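Local coordinates for 2,3-dimethylmalate lyase (PDB 3FA4), which belongs to the phosphoenolpyruvate phosphomutase family of TIM-barrel enzymes and holds a magnesium ion at one end of its barrel, at residues 82-87 and 233-238; 19-24 and 223-228; 7-12 and 108-113. One frame throughout, in Å; residues are numbered along the deposited sequence.

Overall arrangement
The three contacts sample one alpha/beta barrel from its interior, its outer layer and the end where the strands begin. Contact 1 crosses the barrel interior, its segment 82-87 reaching the magnesium ion through D86; contact 2 lays helix 225-231 on the outer surface; contact 3 places helix 5-13 over the end where the strands begin. The centre of contact 1 lies about 9 Å from the centres of both others, which are about 16 Å apart. Sheet pairing joins them: F238 O lies 2.8 Å from G24 N between contacts 1 and 2, and A85 N lies 3.0 Å from A111 O between contacts 1 and 3. Contacts 2 and 3 meet through I20 CD1 and L9 CD1, 3.9 Å apart.

Contact 1 of 3, residues 82-87 and 233-238; sequences PVIADA and FRIIIF. With MG (magnesium ion), chain N.
D86 OD2 binds the magnesium ion at 2.3 Å, two residues beyond I84, whose side chain reaches across the barrel interior to I235 and I237. The two strands, 83-86 and 235-238, belong to the parallel sheet of a TIM barrel, with strands 42-44 and 20-25 between them in the sheet order. They therefore meet through the lumen, by side chains alone, and the nearest CA atoms, those of I84 and I237, are 8.9 Å apart. The carboxylate of D86 grips the metal with one oxygen directly and with the other through water: water 1, itself 2.0 Å from the magnesium ion, donates to D86 OD1 over 2.7 Å. This second hold should limit rotation of the carboxylate about its CB-CG bond. CG stands anti to the backbone N (chi1 178°), carrying the group toward the ion. Waters 2 and 3 and D88 OD1 also bind the metal, so that D86 and D88 act on it as a DxD pair. D86 O is hydrogen-bonded to the hydroxyl of Y104. Away from the metal, the touching residues are apolar and buried. I235 and I237 also pack on L211 of strand 211-213, and I235 on I20. The extended arm of I84 (chi2 163°) puts CD1 at the far end of its side chain, so this one methyl does all the touching: it lies 3.9 Å from I235 CG2 and 4.4 Å from I237 CG2.

Contact 2 of 3, residues 19-24 and 223-228; sequences FIVAPG and ISAAEA
In the outer layer of the alpha/beta barrel, the first turn of helix 225-231 packs through A225 and A228 on F19, just before strand 20-25, and through A225 on V21 within it. The helix leads along the chain into strand 235-238, which pairs with strand 20-25 in the sheet, so it covers a seam between neighbouring strands: F19 and A225 both also touch I236. F19 has the largest share of the contact, with A225 next. With CG anti to the backbone N (chi1 -176°), its ring reaches out to the helix and meets it obliquely. CE2 lies 3.2 Å from A225 O and 3.9 Å from A225 CB, while CZ is 3.9 Å from A228 CB. The CE2-CZ side of the ring thus meets the methyls of A225 and A228, three residues apart, and A225's own carbonyl oxygen. V21 adds its CG2 branch, 4.0 Å from A225 CB. The turn presenting these groups begins at S224, the N-cap. S224 O accepts from A228 N at 2.8 Å, and S224 OG receives a weak, long but nearly straight capping bond from E227 N (3.4 Å, 172°). E227 OE2 forms a salt bridge with R195 NH1. The helix start also faces a second subunit, which is hydrogen-bonded to the backbone of A225 and carries D260, packed on S224. A225 O stands well out of the plane of the F19 ring and the CE2 C-H does not point at it, so strand and helix are held here by van der Waals packing and burial of apolar surface.

Contact 3 of 3, residues 7-12 and 108-113; sequences TSLRRA and GVAAFH
L9 reaches from helix 5-13 to A110 and A111 chiefly with one methyl, CD2. This CD2 lies 3.6 Å from A111 CB and 3.9 Å from both A110 CB and A110 O, so it sits over the two consecutive alanines; nearer the helix, L9 CB stands 4.2 Å from A110 CB. CG is anti to the backbone N (chi1 -167°), and CD2 continues this reach as the far end of the side chain. All three residues are buried, in an apolar contact in which CD2 also brushes A110 O. A110 and A111 mark the entry to strand 111-114 of the TIM barrel, so the N-terminal helix lies across the barrel end from which the strands start. Beneath the methyl, A111 is flanked by I84 on one neighbouring strand and by V156 and I158 on the other, and A110 packs on P82, while backbone bonds to A85 and V156 fix the strand between the two. Upstream, G108 ends helix 94-107 in a Schellman motif with positive phi (97°), turning the chain toward the strand. On the helix side, polar anchors hold the first turns: T7 OG1 is hydrogen-bonded to D154 OD2, and R10 forms a salt bridge with D185 while its NH1 bonds to D154 O.

Contact 1 of 3, residues 82-87 and 233-238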
loop_
_atom_site.group_PDB
_atom_site.type_symbol
_atom_site.label_atom_id
_atom_site.label_comp_id
_atom_site.label_asym_id
_atom_site.label_seq_id
_atom_site.Cartn_x
_atom_site.Cartn_y
_atom_site.Cartn_z
ATOM N N PRO B 82 -6.279 -23.763 -3.569
ATOM C CA PRO B 82 -6.421 -22.859 -4.720
ATOM C C PRO B 82 -7.352 -21.674 -4.434
ATOM O O PRO B 82 -8.464 -21.906 -3.959
ATOM C CB PRO B 82 -7.068 -23.735 -5.786
ATOM C CG PRO B 82 -6.622 -25.153 -5.447
ATOM C CD PRO B 82 -6.669 -25.154 -3.916
ATOM N N VAL B 83 -6.900 -20.466 -4.722
ATOM C CA VAL B 83 -7.723 -19.273 -4.749
ATOM C C VAL B 83 -7.943 -18.768 -6.166
ATOM O O VAL B 83 -7.014 -18.522 -6.898
ATOM C CB VAL B 83 -7.128 -18.160 -3.873
ATOM C CG1 VAL B 83 -7.942 -16.865 -3.904
ATOM C CG2 VAL B 83 -6.899 -18.644 -2.472
ATOM N N ILE B 84 -9.197 -18.636 -6.533
ATOM C CA ILE B 84 -9.605 -18.037 -7.844
ATOM C C ILE B 84 -9.957 -16.619 -7.550
ATOM O O ILE B 84 -10.809 -16.430 -6.761
ATOM C CB ILE B 84 -10.850 -18.754 -8.460
ATOM C CG1 ILE B 84 -10.542 -20.259 -8.561
ATOM C CG2 ILE B 84 -11.196 -18.150 -9.839
ATOM C CD1 ILE B 84 -11.702 -21.123 -8.734
ATOM N N ALA B 85 -9.285 -15.636 -8.164
ATOM C CA ALA B 85 -9.458 -14.237 -7.864
ATOM C C ALA B 85 -10.081 -13.398 -8.994
ATOM O O ALA B 85 -9.705 -13.482 -10.142
ATOM C CB ALA B 85 -8.138 -13.656 -7.506
ATOM N N ASP B 86 -11.011 -12.510 -8.670
ATOM C CA ASP B 86 -11.481 -11.555 -9.697
ATOM C C ASP B 86 -10.232 -10.739 -10.157
ATOM O O ASP B 86 -9.308 -10.578 -9.327
ATOM C CB ASP B 86 -12.617 -10.728 -9.119
ATOM C CG ASP B 86 -13.124 -9.706 -10.071
ATOM O OD1 ASP B 86 -12.928 -9.831 -11.319
ATOM O OD2 ASP B 86 -13.707 -8.709 -9.582
ATOM N N ALA B 87 -10.119 -10.343 -11.453
ATOM C CA ALA B 87 -9.045 -9.433 -11.915
ATOM C C ALA B 87 -9.637 -8.417 -12.889
ATOM O O ALA B 87 -8.902 -7.798 -13.671
ATOM C CB ALA B 87 -7.859 -10.169 -12.610
ATOM N N PHE B 233 -19.829 -28.869 -15.895
ATOM C CA PHE B 233 -18.935 -27.711 -15.545
ATOM C C PHE B 233 -17.777 -28.251 -14.773
ATOM O O PHE B 233 -17.854 -29.377 -14.214
ATOM C CB PHE B 233 -19.646 -26.689 -14.669
ATOM C CG PHE B 233 -20.639 -25.863 -15.400
ATOM C CD1 PHE B 233 -21.981 -26.214 -15.395
ATOM C CD2 PHE B 233 -20.222 -24.757 -16.164
ATOM C CE1 PHE B 233 -22.912 -25.448 -16.113
ATOM C CE2 PHE B 233 -21.138 -23.976 -16.872
ATOM C CZ PHE B 233 -22.482 -24.309 -16.850
ATOM N N ARG B 234 -16.704 -27.504 -14.736
ATOM C CA ARG B 234 -15.519 -27.866 -14.018
ATOM C C ARG B 234 -15.302 -27.059 -12.773
ATOM O O ARG B 234 -14.613 -27.467 -11.907
ATOM C CB ARG B 234 -14.319 -27.835 -14.914
ATOM C CG ARG B 234 -14.486 -28.691 -16.083
ATOM C CD ARG B 234 -14.424 -30.166 -15.752
ATOM N NE ARG B 234 -13.086 -30.609 -16.017
ATOM C CZ ARG B 234 -12.203 -30.974 -15.115
ATOM N NH1 ARG B 234 -12.497 -31.047 -13.851
ATOM N NH2 ARG B 234 -11.010 -31.279 -15.516
ATOM N N ILE B 235 -15.941 -25.912 -12.688
ATOM C CA ILE B 235 -15.840 -25.051 -11.513
ATOM C C ILE B 235 -17.190 -24.426 -11.286
ATOM O O ILE B 235 -17.889 -23.967 -12.253
ATOM C CB ILE B 235 -14.745 -23.959 -11.726
ATOM C CG1 ILE B 235 -13.425 -24.608 -12.179
ATOM C CG2 ILE B 235 -14.704 -22.893 -10.568
ATOM C CD1 ILE B 235 -12.394 -23.641 -12.798
ATOM N N ILE B 236 -17.563 -24.409 -10.007
ATOM C CA ILE B 236 -18.656 -23.549 -9.533
ATOM C C ILE B 236 -18.144 -22.614 -8.423
ATOM O O ILE B 236 -17.371 -23.026 -7.536
ATOM C CB ILE B 236 -19.900 -24.427 -9.077
ATOM C CG1 ILE B 236 -21.185 -23.575 -8.938
ATOM C CG2 ILE B 236 -19.552 -25.207 -7.790
ATOM C CD1 ILE B 236 -22.459 -24.430 -8.708
ATOM N N ILE B 237 -18.599 -21.365 -8.482
ATOM C CA ILE B 237 -18.225 -20.286 -7.561
ATOM C C ILE B 237 -19.487 -19.729 -7.027
ATOM O O ILE B 237 -20.486 -19.859 -7.658
ATOM C CB ILE B 237 -17.258 -19.180 -8.189
ATOM C CG1 ILE B 237 -17.949 -18.369 -9.309
ATOM C CG2 ILE B 237 -15.897 -19.828 -8.590
ATOM C CD1 ILE B 237 -17.128 -17.258 -9.832
ATOM N N PHE B 238 -19.474 -19.206 -5.810
ATOM C CA PHE B 238 -20.646 -18.647 -5.221
ATOM C C PHE B 238 -20.228 -17.379 -4.573
ATOM O O PHE B 238 -20.063 -17.389 -3.371
ATOM C CB PHE B 238 -21.257 -19.533 -4.096
ATOM C CG PHE B 238 -21.463 -20.979 -4.457
ATOM C CD1 PHE B 238 -20.455 -21.922 -4.230
ATOM C CD2 PHE B 238 -22.694 -21.426 -4.936
ATOM C CE1 PHE B 238 -20.654 -23.244 -4.543
ATOM C CE2 PHE B 238 -22.883 -22.760 -5.243
ATOM C CZ PHE B 238 -21.865 -23.649 -5.036
HETATM MG MG MG N . -14.949 -7.394 -10.932
HETATM O O HOH W 1 -15.114 -8.693 -12.436
HETATM O O HOH W 2 -14.919 -6.284 -9.239
HETATM O O HOH W 3 -16.800 -8.338 -10.052
#

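Contact 2 of 3, residues 19-24 and 223-228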
loop_
_atom_site.group_PDB
_atom_site.type_symbol
_atom_site.label_atom_id
_atom_site.label_comp_id
_atom_site.label_asym_id
_atom_site.label_seq_id
_atom_site.Cartn_x
_atom_site.Cartn_y
_atom_site.Cartn_z
ATOM N N PHE B 19 -13.968 -31.689 -9.705
ATOM C CA PHE B 19 -14.904 -30.601 -9.786
ATOM C C PHE B 19 -14.520 -29.651 -8.673
ATOM O O PHE B 19 -14.316 -30.081 -7.547
ATOM C CB PHE B 19 -16.332 -31.132 -9.621
ATOM C CG PHE B 19 -17.342 -30.082 -9.781
ATOM C CD1 PHE B 19 -17.552 -29.519 -11.032
ATOM C CD2 PHE B 19 -18.072 -29.628 -8.681
ATOM C CE1 PHE B 19 -18.444 -28.436 -11.181
ATOM C CE2 PHE B 19 -18.963 -28.573 -8.810
ATOM C CZ PHE B 19 -19.152 -27.965 -10.064
ATOM N N ILE B 20 -14.408 -28.371 -8.994
ATOM C CA ILE B 20 -13.938 -27.317 -8.070
ATOM C C ILE B 20 -15.109 -26.469 -7.521
ATOM O O ILE B 20 -15.904 -25.935 -8.289
ATOM C CB ILE B 20 -12.877 -26.429 -8.780
ATOM C CG1 ILE B 20 -11.708 -27.310 -9.231
ATOM C CG2 ILE B 20 -12.346 -25.296 -7.848
ATOM C CD1 ILE B 20 -11.456 -27.308 -10.655
ATOM N N VAL B 21 -15.209 -26.391 -6.190
ATOM C CA VAL B 21 -16.322 -25.773 -5.519
ATOM C C VAL B 21 -15.674 -24.704 -4.704
ATOM O O VAL B 21 -14.885 -25.007 -3.829
ATOM C CB VAL B 21 -17.148 -26.751 -4.582
ATOM C CG1 VAL B 21 -18.253 -25.938 -3.838
ATOM C CG2 VAL B 21 -17.756 -27.885 -5.371
ATOM N N ALA B 22 -15.987 -23.457 -5.001
ATOM C CA ALA B 22 -15.237 -22.417 -4.441
ATOM C C ALA B 22 -16.163 -21.336 -3.919
ATOM O O ALA B 22 -16.692 -20.546 -4.695
ATOM C CB ALA B 22 -14.214 -21.893 -5.439
ATOM N N PRO B 23 -16.391 -21.298 -2.576
ATOM C CA PRO B 23 -17.228 -20.245 -2.076
ATOM C C PRO B 23 -16.601 -18.885 -2.200
ATOM O O PRO B 23 -15.354 -18.720 -2.086
ATOM C CB PRO B 23 -17.461 -20.664 -0.611
ATOM C CG PRO B 23 -16.322 -21.364 -0.288
ATOM C CD PRO B 23 -16.013 -22.197 -1.470
ATOM N N GLY B 24 -17.458 -17.898 -2.397
ATOM C CA GLY B 24 -16.953 -16.536 -2.531
ATOM C C GLY B 24 -16.601 -15.960 -1.165
ATOM O O GLY B 24 -17.452 -15.889 -0.243
ATOM N N ILE B 223 -28.598 -23.666 -9.241
ATOM C CA ILE B 223 -28.001 -24.906 -9.719
ATOM C C ILE B 223 -27.014 -25.265 -8.644
ATOM O O ILE B 223 -26.115 -24.516 -8.395
ATOM C CB ILE B 223 -27.306 -24.727 -11.153
ATOM C CG1 ILE B 223 -28.316 -24.605 -12.302
ATOM C CG2 ILE B 223 -26.399 -25.895 -11.515
ATOM C CD1 ILE B 223 -27.796 -23.684 -13.459
ATOM N N SER B 224 -27.208 -26.408 -7.979
ATOM C CA SER B 224 -26.263 -26.873 -6.984
ATOM C C SER B 224 -24.968 -27.351 -7.623
ATOM O O SER B 224 -24.876 -27.569 -8.848
ATOM C CB SER B 224 -26.881 -27.979 -6.153
ATOM O OG SER B 224 -26.883 -29.189 -6.877
ATOM N N ALA B 225 -23.966 -27.555 -6.774
ATOM C CA ALA B 225 -22.653 -28.014 -7.190
ATOM C C ALA B 225 -22.688 -29.456 -7.727
ATOM O O ALA B 225 -21.923 -29.789 -8.637
ATOM C CB ALA B 225 -21.671 -27.898 -6.024
ATOM N N ALA B 226 -23.565 -30.316 -7.192
ATOM C CA ALA B 226 -23.688 -31.678 -7.764
ATOM C C ALA B 226 -24.294 -31.642 -9.157
ATOM O O ALA B 226 -23.824 -32.342 -10.010
ATOM C CB ALA B 226 -24.478 -32.599 -6.872
ATOM N N GLU B 227 -25.325 -30.824 -9.361
ATOM C CA GLU B 227 -25.944 -30.584 -10.672
ATOM C C GLU B 227 -25.050 -29.870 -11.697
ATOM O O GLU B 227 -24.952 -30.347 -12.804
ATOM C CB GLU B 227 -27.261 -29.855 -10.512
ATOM C CG GLU B 227 -28.113 -29.774 -11.798
ATOM C CD GLU B 227 -29.374 -28.928 -11.614
ATOM O OE1 GLU B 227 -29.616 -28.452 -10.499
ATOM O OE2 GLU B 227 -30.151 -28.746 -12.569
ATOM N N ALA B 228 -24.415 -28.731 -11.365
ATOM C CA ALA B 228 -23.337 -28.227 -12.212
ATOM C C ALA B 228 -22.317 -29.315 -12.630
ATOM O O ALA B 228 -21.978 -29.418 -13.777
ATOM C CB ALA B 228 -22.631 -27.062 -11.553
#

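Contact 3 of 3, residues 7-12 and 108-113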
loop_
_atom_site.group_PDB
_atom_site.type_symbol
_atom_site.label_atom_id
_atom_site.label_comp_id
_atom_site.label_asym_id
_atom_site.label_seq_id
_atom_site.Cartn_x
_atom_site.Cartn_y
_atom_site.Cartn_z
ATOM N N THR B 7 -0.523 -24.737 -9.807
ATOM C CA THR B 7 -0.092 -26.041 -10.289
ATOM C C THR B 7 -1.022 -27.176 -9.867
ATOM O O THR B 7 -1.267 -28.098 -10.637
ATOM C CB THR B 7 1.354 -26.362 -9.813
ATOM O OG1 THR B 7 2.262 -25.355 -10.308
ATOM C CG2 THR B 7 1.789 -27.718 -10.324
ATOM N N SER B 8 -1.546 -27.150 -8.656
ATOM C CA SER B 8 -2.427 -28.261 -8.301
ATOM C C SER B 8 -3.853 -28.014 -8.909
ATOM O O SER B 8 -4.488 -28.928 -9.377
ATOM C CB SER B 8 -2.363 -28.524 -6.795
ATOM O OG SER B 8 -2.866 -27.441 -6.063
ATOM N N LEU B 9 -4.314 -26.768 -8.960
ATOM C CA LEU B 9 -5.523 -26.390 -9.752
ATOM C C LEU B 9 -5.414 -26.827 -11.201
ATOM O O LEU B 9 -6.310 -27.492 -11.726
ATOM C CB LEU B 9 -5.828 -24.884 -9.704
ATOM C CG LEU B 9 -7.215 -24.494 -10.236
ATOM C CD1 LEU B 9 -8.366 -25.250 -9.541
ATOM C CD2 LEU B 9 -7.479 -22.926 -10.196
ATOM N N ARG B 10 -4.311 -26.474 -11.845
ATOM C CA ARG B 10 -4.062 -26.814 -13.252
ATOM C C ARG B 10 -4.179 -28.305 -13.445
ATOM O O ARG B 10 -4.798 -28.772 -14.362
ATOM C CB ARG B 10 -2.646 -26.345 -13.635
ATOM C CG ARG B 10 -2.428 -26.297 -15.072
ATOM C CD ARG B 10 -1.442 -25.218 -15.498
ATOM N NE ARG B 10 -1.905 -24.624 -16.726
ATOM C CZ ARG B 10 -2.307 -23.376 -16.831
ATOM N NH1 ARG B 10 -2.325 -22.573 -15.830
ATOM N NH2 ARG B 10 -2.697 -22.922 -17.953
ATOM N N ARG B 11 -3.537 -29.054 -12.562
ATOM C CA ARG B 11 -3.464 -30.484 -12.602
ATOM C C ARG B 11 -4.859 -31.090 -12.382
ATOM O O ARG B 11 -5.186 -32.073 -13.010
ATOM C CB ARG B 11 -2.452 -30.976 -11.551
ATOM C CG ARG B 11 -2.394 -32.508 -11.453
ATOM C CD ARG B 11 -1.210 -33.054 -10.627
ATOM N NE ARG B 11 -1.352 -34.524 -10.371
ATOM C CZ ARG B 11 -0.752 -35.513 -11.059
ATOM N NH1 ARG B 11 0.072 -35.223 -12.083
ATOM N NH2 ARG B 11 -0.944 -36.812 -10.716
ATOM N N ALA B 12 -5.682 -30.495 -11.512
ATOM C CA ALA B 12 -7.046 -30.988 -11.246
ATOM C C ALA B 12 -7.934 -30.732 -12.460
ATOM O O ALA B 12 -8.825 -31.507 -12.733
ATOM C CB ALA B 12 -7.615 -30.283 -10.024
ATOM N N GLY B 108 0.729 -16.016 -5.301
ATOM C CA GLY B 108 0.301 -17.378 -5.035
ATOM C C GLY B 108 -1.129 -17.606 -5.422
ATOM O O GLY B 108 -1.712 -18.645 -5.052
ATOM N N VAL B 109 -1.679 -16.684 -6.225
ATOM C CA VAL B 109 -3.055 -16.842 -6.762
ATOM C C VAL B 109 -3.109 -18.038 -7.698
ATOM O O VAL B 109 -2.205 -18.152 -8.474
ATOM C CB VAL B 109 -3.536 -15.585 -7.436
ATOM C CG1 VAL B 109 -4.982 -15.779 -7.886
ATOM C CG2 VAL B 109 -3.455 -14.449 -6.421
ATOM N N ALA B 110 -4.096 -18.951 -7.571
ATOM C CA ALA B 110 -4.219 -20.088 -8.494
ATOM C C ALA B 110 -4.865 -19.820 -9.899
ATOM O O ALA B 110 -4.528 -20.490 -10.866
ATOM C CB ALA B 110 -4.871 -21.285 -7.806
ATOM N N ALA B 111 -5.814 -18.913 -9.992
ATOM C CA ALA B 111 -6.486 -18.607 -11.230
ATOM C C ALA B 111 -7.027 -17.186 -11.085
ATOM O O ALA B 111 -7.213 -16.750 -9.981
ATOM C CB ALA B 111 -7.645 -19.581 -11.446
ATOM N N PHE B 112 -7.266 -16.466 -12.174
ATOM C CA PHE B 112 -7.952 -15.147 -12.076
ATOM C C PHE B 112 -8.819 -15.007 -13.287
ATOM O O PHE B 112 -8.463 -15.506 -14.338
ATOM C CB PHE B 112 -6.955 -13.956 -12.030
ATOM C CG PHE B 112 -5.964 -13.914 -13.164
ATOM C CD1 PHE B 112 -6.241 -13.213 -14.324
ATOM C CD2 PHE B 112 -4.741 -14.532 -13.058
ATOM C CE1 PHE B 112 -5.301 -13.130 -15.361
ATOM C CE2 PHE B 112 -3.809 -14.488 -14.092
ATOM C CZ PHE B 112 -4.088 -13.777 -15.244
ATOM N N HIS B 113 -9.980 -14.391 -13.182
ATOM C CA HIS B 113 -10.659 -14.120 -14.461
ATOM C C HIS B 113 -10.456 -12.713 -15.039
ATOM O O HIS B 113 -10.370 -11.787 -14.299
ATOM C CB HIS B 113 -12.159 -14.513 -14.489
ATOM C CG HIS B 113 -12.956 -14.033 -13.322
ATOM N ND1 HIS B 113 -13.435 -12.728 -13.216
ATOM C CD2 HIS B 113 -13.397 -14.689 -12.220
ATOM C CE1 HIS B 113 -14.113 -12.599 -12.084
ATOM N NE2 HIS B 113 -14.110 -13.773 -11.460
#